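Side-chain contact in transcriptional regulator, MerR family (Bacillus thuringiensis serovar konkukian, PDB 3GPV), which probably binds DNA as a dimeric transcription factor of the MerR family: residues D84-G89 and L94-L99. Sequence-based numbering, arbitrary orientation.
Sequences DWSMEG and LHRLKL
The Trp85 indole lies across the side of helix 93-128, with His95 set under one of its faces. His95 CB sits 3.7 Å from the centroid of the six-membered ring of Trp85 and only 5° off the ring normal, a CH-pi contact. With CG beside its own backbone N, the imidazole continues beneath the five-membered ring and turns an edge to it, T-shaped, with the planes at 63°. At the outer end of the indole, Trp85 CZ3 meets Leu99 CD1 at 4.0 Å. Arg96 runs past the root of the tryptophan, its CG 3.8 Å from Trp85 CB, then bends at chi3 and lays a guanidinium face over Ser86 CA. One water donates to Ser86 OG, which also bonds to Phe82 O, and accepts from Arg96 NH1. The Thr92 hydroxyl, bonded to Arg96 NE, Trp85 O and Gly89 O, links the arginine to the turn; Arg96 NH2 adds a weak, strongly bent bond of 3.1 Å to Gly89 O. Gly89, with positive phi, follows the end of helix 76-88. This helix and helix 93-128 form a helical hairpin, roughly antiparallel, with 148° between their short segments; Ser86 touches Tyr62 of helix 57-70, and Arg96 packs on Tyr128 of the second subunit.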
# COMPACT_ATOMS: atom_id res chain seq x y z
N ASP B 84 14.06 -15.83 -9.39
CA ASP B 84 14.60 -17.16 -9.62
C ASP B 84 14.29 -17.61 -11.03
O ASP B 84 15.15 -18.19 -11.70
CB ASP B 84 14.04 -18.15 -8.60
CG ASP B 84 14.52 -17.88 -7.19
OD1 ASP B 84 15.69 -17.47 -7.02
OD2 ASP B 84 13.74 -18.08 -6.24
N TRP B 85 13.07 -17.36 -11.49
CA TRP B 85 12.69 -17.73 -12.85
C TRP B 85 13.52 -16.97 -13.87
O TRP B 85 13.94 -17.54 -14.88
CB TRP B 85 11.21 -17.45 -13.11
CG TRP B 85 10.26 -18.45 -12.54
CD1 TRP B 85 10.54 -19.75 -12.24
CD2 TRP B 85 8.87 -18.26 -12.26
NE1 TRP B 85 9.40 -20.38 -11.79
CE2 TRP B 85 8.37 -19.49 -11.79
CE3 TRP B 85 8.00 -17.16 -12.36
CZ2 TRP B 85 7.03 -19.66 -11.42
CZ3 TRP B 85 6.67 -17.33 -12.00
CH2 TRP B 85 6.19 -18.57 -11.53
N SER B 86 13.73 -15.68 -13.63
CA SER B 86 14.52 -14.86 -14.54
C SER B 86 15.93 -15.42 -14.62
O SER B 86 16.56 -15.37 -15.67
CB SER B 86 14.57 -13.41 -14.05
OG SER B 86 13.28 -12.84 -14.00
N MSE B 87 16.40 -15.98 -13.52
CA MSE B 87 17.75 -16.55 -13.45
C MSE B 87 17.85 -17.89 -14.22
O MSE B 87 18.88 -18.20 -14.82
CB MSE B 87 18.17 -16.76 -11.99
CG MSE B 87 18.29 -15.49 -11.16
SE MSE B 87 19.70 -14.35 -11.74
CE MSE B 87 18.75 -13.12 -12.93
N GLU B 88 16.76 -18.66 -14.19
CA GLU B 88 16.71 -19.95 -14.88
C GLU B 88 16.79 -19.84 -16.39
O GLU B 88 17.03 -20.83 -17.07
CB GLU B 88 15.44 -20.72 -14.49
CG GLU B 88 15.40 -21.15 -13.04
CD GLU B 88 14.06 -21.72 -12.64
OE1 GLU B 88 13.60 -22.68 -13.29
OE2 GLU B 88 13.46 -21.22 -11.66
N GLY B 89 16.57 -18.64 -16.93
CA GLY B 89 16.65 -18.47 -18.37
C GLY B 89 15.31 -18.45 -19.09
O GLY B 89 14.26 -18.55 -18.45
N LEU B 94 7.23 -18.23 -20.25
CA LEU B 94 5.78 -18.28 -20.12
C LEU B 94 5.35 -18.05 -18.68
O LEU B 94 4.32 -17.42 -18.43
CB LEU B 94 5.24 -19.64 -20.61
CG LEU B 94 5.54 -20.02 -22.06
CD1 LEU B 94 4.80 -21.31 -22.38
CD2 LEU B 94 5.11 -18.92 -23.02
N HIS B 95 6.13 -18.57 -17.74
CA HIS B 95 5.82 -18.40 -16.32
C HIS B 95 5.88 -16.91 -15.99
O HIS B 95 4.93 -16.34 -15.44
CB HIS B 95 6.85 -19.12 -15.44
CG HIS B 95 7.16 -20.52 -15.87
ND1 HIS B 95 7.50 -20.84 -17.17
CD2 HIS B 95 7.25 -21.67 -15.16
CE1 HIS B 95 7.79 -22.13 -17.23
NE2 HIS B 95 7.65 -22.65 -16.03
N ARG B 96 7.01 -16.30 -16.31
CA ARG B 96 7.22 -14.89 -16.05
C ARG B 96 6.19 -14.02 -16.75
O ARG B 96 5.70 -13.06 -16.18
CB ARG B 96 8.63 -14.49 -16.46
CG ARG B 96 9.70 -14.96 -15.48
CD ARG B 96 11.09 -14.59 -15.97
NE ARG B 96 11.55 -15.50 -17.01
CZ ARG B 96 12.17 -15.12 -18.12
NH1 ARG B 96 12.41 -13.83 -18.33
NH2 ARG B 96 12.56 -16.02 -19.01
N LEU B 97 5.87 -14.36 -18.00
CA LEU B 97 4.89 -13.60 -18.76
C LEU B 97 3.56 -13.66 -18.03
O LEU B 97 2.86 -12.65 -17.89
CB LEU B 97 4.73 -14.17 -20.17
CG LEU B 97 3.58 -13.59 -21.02
CD1 LEU B 97 3.77 -12.10 -21.21
CD2 LEU B 97 3.53 -14.30 -22.37
N LYS B 98 3.23 -14.85 -17.54
CA LYS B 98 1.99 -15.02 -16.81
C LYS B 98 1.96 -14.18 -15.53
O LYS B 98 0.97 -13.50 -15.26
CB LYS B 98 1.79 -16.51 -16.48
CG LYS B 98 0.58 -16.83 -15.60
CD LYS B 98 -0.71 -16.13 -16.05
CE LYS B 98 -1.09 -16.49 -17.48
NZ LYS B 98 -2.39 -15.88 -17.86
N LEU B 99 3.05 -14.22 -14.76
CA LEU B 99 3.15 -13.48 -13.50
C LEU B 99 2.93 -11.98 -13.71
O LEU B 99 2.23 -11.33 -12.95
CB LEU B 99 4.52 -13.69 -12.85
CG LEU B 99 4.54 -13.84 -11.32
CD1 LEU B 99 5.94 -13.62 -10.81
CD2 LEU B 99 3.58 -12.85 -10.68
O HOH W 1 12.63 -11.48 -16.23